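Local structure of 2-hydroxyhepta-2,4-diene-1, 7-dioateisomerase (Mycobacterium abscessus, 3R6O) at residues D189-R193 and D194-P198; I272-R275 and A276-I280. The protein probably isomerises 2-hydroxyhepta-2,4-diene-1,7-dioate, as a magnesium-binding member of the fumarylacetoacetate hydrolase (FAH) family. All blocks are in the same frame, centred on the assembly; numbering follows the deposited sequence.

Contact 1 of 2, residues D189-R193 and D194-P198; sequences DITAR and DVALP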
loop_
_atom_site.group_PDB
_atom_site.type_symbol
_atom_site.label_atom_id
_atom_site.label_comp_id
_atom_site.label_asym_id
_atom_site.label_seq_id
_atom_site.Cartn_x
_atom_site.Cartn_y
_atom_site.Cartn_z
ATOM N N ASP A 189 -10.353 6.652 -9.294
ATOM C CA ASP A 189 -9.323 7.194 -8.420
ATOM C C ASP A 189 -9.836 8.528 -7.846
ATOM O O ASP A 189 -9.488 9.588 -8.341
ATOM C CB ASP A 189 -8.005 7.390 -9.193
ATOM C CG ASP A 189 -6.889 7.864 -8.318
ATOM O OD1 ASP A 189 -7.101 7.971 -7.088
ATOM O OD2 ASP A 189 -5.791 8.162 -8.818
ATOM N N ILE A 190 -10.712 8.450 -6.843
ATOM C CA ILE A 190 -11.242 9.629 -6.155
ATOM C C ILE A 190 -10.097 10.320 -5.437
ATOM O O ILE A 190 -9.331 9.669 -4.706
ATOM C CB ILE A 190 -12.287 9.275 -5.054
ATOM C CG1 ILE A 190 -13.485 8.467 -5.606
ATOM C CG2 ILE A 190 -12.745 10.588 -4.248
ATOM C CD1 ILE A 190 -14.444 9.191 -6.543
ATOM N N THR A 191 -10.061 11.637 -5.562
ATOM C CA THR A 191 -8.935 12.456 -5.117
ATOM C C THR A 191 -9.459 13.787 -4.549
ATOM O O THR A 191 -10.299 14.436 -5.160
ATOM C CB THR A 191 -7.980 12.746 -6.284
ATOM O OG1 THR A 191 -7.513 11.510 -6.824
ATOM C CG2 THR A 191 -6.755 13.567 -5.798
ATOM N N ALA A 192 -8.992 14.144 -3.362
ATOM C CA ALA A 192 -9.325 15.381 -2.702
ATOM C C ALA A 192 -8.184 16.314 -3.079
ATOM O O ALA A 192 -7.105 16.230 -2.504
ATOM C CB ALA A 192 -9.389 15.176 -1.185
ATOM N N ARG A 193 -8.414 17.177 -4.065
ATOM C CA ARG A 193 -7.303 17.871 -4.724
ATOM C C ARG A 193 -6.688 18.946 -3.842
ATOM O O ARG A 193 -5.492 19.265 -3.985
ATOM C CB ARG A 193 -7.754 18.470 -6.062
ATOM C CG ARG A 193 -8.142 17.407 -7.016
ATOM C CD ARG A 193 -7.653 17.627 -8.419
ATOM N NE ARG A 193 -8.297 16.675 -9.316
ATOM C CZ ARG A 193 -7.849 15.458 -9.628
ATOM N NH1 ARG A 193 -6.702 14.994 -9.135
ATOM N NH2 ARG A 193 -8.543 14.705 -10.483
ATOM N N ASP A 194 -7.505 19.508 -2.952
ATOM C CA ASP A 194 -7.056 20.531 -2.000
ATOM C C ASP A 194 -6.219 19.917 -0.885
ATOM O O ASP A 194 -5.258 20.513 -0.437
ATOM C CB ASP A 194 -8.215 21.349 -1.445
ATOM C CG ASP A 194 -9.377 20.511 -0.855
ATOM O OD1 ASP A 194 -9.545 19.294 -1.090
ATOM O OD2 ASP A 194 -10.214 21.163 -0.200
ATOM N N VAL A 195 -6.554 18.698 -0.475
ATOM C CA VAL A 195 -5.719 17.952 0.453
ATOM C C VAL A 195 -4.391 17.513 -0.195
ATOM O O VAL A 195 -3.354 17.483 0.441
ATOM C CB VAL A 195 -6.479 16.716 0.951
ATOM C CG1 VAL A 195 -5.542 15.834 1.735
ATOM C CG2 VAL A 195 -7.730 17.160 1.787
ATOM N N ALA A 196 -4.476 17.094 -1.446
ATOM C CA ALA A 196 -3.336 16.626 -2.210
ATOM C C ALA A 196 -2.326 17.725 -2.494
ATOM O O ALA A 196 -1.143 17.452 -2.514
ATOM C CB ALA A 196 -3.805 16.025 -3.518
ATOM N N LEU A 197 -2.810 18.935 -2.758
ATOM C CA LEU A 197 -1.956 20.128 -2.964
ATOM C C LEU A 197 -2.343 21.248 -2.023
ATOM O O LEU A 197 -2.958 22.244 -2.436
ATOM C CB LEU A 197 -2.051 20.612 -4.414
ATOM C CG LEU A 197 -1.577 19.559 -5.426
ATOM C CD1 LEU A 197 -1.886 20.023 -6.862
ATOM C CD2 LEU A 197 -0.090 19.267 -5.286
ATOM N N PRO A 198 -1.951 21.129 -0.746
ATOM C CA PRO A 198 -2.391 22.116 0.213
ATOM C C PRO A 198 -1.793 23.509 -0.034
ATOM O O PRO A 198 -2.278 24.471 0.542
ATOM C CB PRO A 198 -1.941 21.536 1.568
ATOM C CG PRO A 198 -0.827 20.673 1.256
ATOM C CD PRO A 198 -1.093 20.104 -0.128
#
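Ala192 O takes the N-H of Ala196 at 3.0 Å, an i to i+4 bond. This is the first bond of the single-turn helix 193-196 that follows strand 181-192; Ala192 ends the strand and holds the N-cap position. One residue on, Leu197 N reaches Arg193 O, also at 3.0 Å; Leu197 is the first residue to leave helical backbone angles. Asp194 turns its carboxylate back along the helix start: CG stands between the backbone N and the carbonyl carbon (chi1 52°), and OD1 makes a weak bond to Val195 N at 3.1 Å. The same carboxylate is held from outside by Ser152 OG on OD1 and His153 N on OD2. In Arg193, CG lies anti to the carbonyl carbon and the chain bends at chi2 (-138°), taking the guanidinium to salt bridges with Asp156 and with Glu158, a magnesium ligand in another structure of this protein. Nearer the metal, Thr191 OG1 bonds to Asp189 O at 3.1 Å from well above the carbonyl plane and is also bonded by Lys214 NZ, which in turn pairs with the carboxylate of Asp189, a magnesium ligand together with Glu160. The helical turn thus begins only a few residues after this ligand. Packing across the junction is slight and made of short side chains. Ala196 CB sits 3.5 Å from Ala192 O, beside the bonded N-H, while Ala192 CB lies 3.9 Å from both CB and CG2 of Val195.

Contact 2 of 2, residues I272-R275 and A276-I280; sequences IALR and AGDII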
loop_
_atom_site.group_PDB
_atom_site.type_symbol
_atom_site.label_atom_id
_atom_site.label_comp_id
_atom_site.label_asym_id
_atom_site.label_seq_id
_atom_site.Cartn_x
_atom_site.Cartn_y
_atom_site.Cartn_z
ATOM N N ILE A 272 8.379 -1.840 -8.841
ATOM C CA ILE A 272 7.545 -2.421 -7.767
ATOM C C ILE A 272 7.214 -3.905 -8.029
ATOM O O ILE A 272 6.654 -4.255 -9.051
ATOM C CB ILE A 272 6.215 -1.631 -7.587
ATOM C CG1 ILE A 272 6.535 -0.186 -7.167
ATOM C CG2 ILE A 272 5.339 -2.291 -6.545
ATOM C CD1 ILE A 272 5.318 0.776 -7.237
ATOM N N ALA A 273 7.592 -4.773 -7.089
ATOM C CA ALA A 273 7.278 -6.171 -7.169
ATOM C C ALA A 273 5.784 -6.393 -6.882
ATOM O O ALA A 273 5.231 -5.840 -5.931
ATOM C CB ALA A 273 8.174 -6.965 -6.189
ATOM N N LEU A 274 5.122 -7.144 -7.759
ATOM C CA LEU A 274 3.680 -7.326 -7.688
ATOM C C LEU A 274 3.307 -8.741 -7.219
ATOM O O LEU A 274 3.986 -9.703 -7.554
ATOM C CB LEU A 274 3.081 -7.073 -9.073
ATOM C CG LEU A 274 3.265 -5.687 -9.674
ATOM C CD1 LEU A 274 2.712 -5.646 -11.144
ATOM C CD2 LEU A 274 2.590 -4.643 -8.783
ATOM N N ARG A 275 2.217 -8.837 -6.461
ATOM C CA ARG A 275 1.646 -10.108 -6.018
ATOM C C ARG A 275 0.220 -10.257 -6.535
ATOM O O ARG A 275 -0.468 -9.265 -6.822
ATOM C CB ARG A 275 1.604 -10.134 -4.490
ATOM C CG ARG A 275 2.987 -9.987 -3.857
ATOM C CD ARG A 275 2.948 -10.013 -2.369
ATOM N NE ARG A 275 4.310 -9.916 -1.817
ATOM C CZ ARG A 275 4.636 -9.451 -0.603
ATOM N NH1 ARG A 275 3.715 -9.036 0.265
ATOM N NH2 ARG A 275 5.922 -9.388 -0.263
ATOM N N ALA A 276 -0.208 -11.508 -6.632
ATOM C CA ALA A 276 -1.608 -11.821 -6.870
ATOM C C ALA A 276 -2.488 -11.049 -5.905
ATOM O O ALA A 276 -2.231 -10.986 -4.679
ATOM C CB ALA A 276 -1.864 -13.350 -6.741
ATOM N N GLY A 277 -3.500 -10.425 -6.497
ATOM C CA GLY A 277 -4.477 -9.641 -5.783
ATOM C C GLY A 277 -4.200 -8.163 -5.803
ATOM O O GLY A 277 -5.076 -7.387 -5.455
ATOM N N ASP A 278 -3.004 -7.771 -6.253
ATOM C CA ASP A 278 -2.669 -6.359 -6.416
ATOM C C ASP A 278 -3.525 -5.778 -7.542
ATOM O O ASP A 278 -3.924 -6.487 -8.483
ATOM C CB ASP A 278 -1.200 -6.139 -6.747
ATOM C CG ASP A 278 -0.267 -6.372 -5.574
ATOM O OD1 ASP A 278 -0.694 -6.540 -4.414
ATOM O OD2 ASP A 278 0.938 -6.362 -5.830
ATOM N N ILE A 279 -3.842 -4.497 -7.409
ATOM C CA ILE A 279 -4.674 -3.767 -8.374
ATOM C C ILE A 279 -3.877 -2.603 -8.933
ATOM O O ILE A 279 -3.228 -1.873 -8.163
ATOM C CB ILE A 279 -5.909 -3.165 -7.677
ATOM C CG1 ILE A 279 -6.837 -4.299 -7.193
ATOM C CG2 ILE A 279 -6.719 -2.200 -8.585
ATOM C CD1 ILE A 279 -7.985 -3.739 -6.394
ATOM N N ILE A 280 -3.927 -2.430 -10.255
ATOM C CA ILE A 280 -3.385 -1.219 -10.904
ATOM C C ILE A 280 -4.503 -0.454 -11.632
ATOM O O ILE A 280 -5.126 -1.003 -12.542
ATOM C CB ILE A 280 -2.223 -1.552 -11.902
ATOM C CG1 ILE A 280 -1.100 -2.371 -11.228
ATOM C CG2 ILE A 280 -1.594 -0.261 -12.420
ATOM C CD1 ILE A 280 -0.106 -3.025 -12.284
#
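Ala276 follows Arg275 as position i+1 of a type II beta turn, 275-278. Gly277 takes position i+2 with the positive phi (98°) required there in a type II turn; a CB here would press on the carbonyl oxygen of Ala276. Asp278 closes the turn twice over. Its N-H returns to Arg275 O, with Asp278 N and Arg275 O 3.0 Å apart, and its carboxylate folds back over the mouth of the turn, where Asp278 OD2 receives Arg275 N at 2.9 Å. That second bond is almost straight (174°), yet the donor stands above the carboxylate plane rather than within it. Backbone and side chain of one aspartate therefore hold both polar groups of Arg275's main chain, while the extended arginine side chain leads away from the turn. OD2 of the buried Asp278 also takes a bond from Gln105 NE2, and Leu274 CD2 lies against the same Asp278 OD2 at 3.8 Å. Just before these residues, Ala273 O bonds to Thr137 OG1 of the second subunit and to Gln105 NE2 of its own chain. Two residues after Asp278, Ile280 brings CD1 to within 4.0 Å of Leu274 CD1, the two side chains crossing at about a right angle. The turn leads the chain from the loop after helix 261-269 into strand 279-281: Leu274 packs on Ser269 of that helix and on Ile165 of strand 155-165, and Ile280 on Val264 of the helix and Val163 of the strand.

Overall arrangement
From the N terminus, contact 1 comes first, where the chain passes from the end of strand 181-192 into the short helix 193-196. Contact 2 follows much later, after helix 261-269, and closes a beta turn that leads into the start of strand 279-281. The two stand in series, neither nested nor crossed, and do not touch: their centres are about 24 Å apart and their nearest atoms about 9 Å. Both strands belong to the large mixed sheet, and strand 155-165 lies between them. Contact 1 begins at the magnesium site, whereas contact 2 reaches the interface with the second subunit.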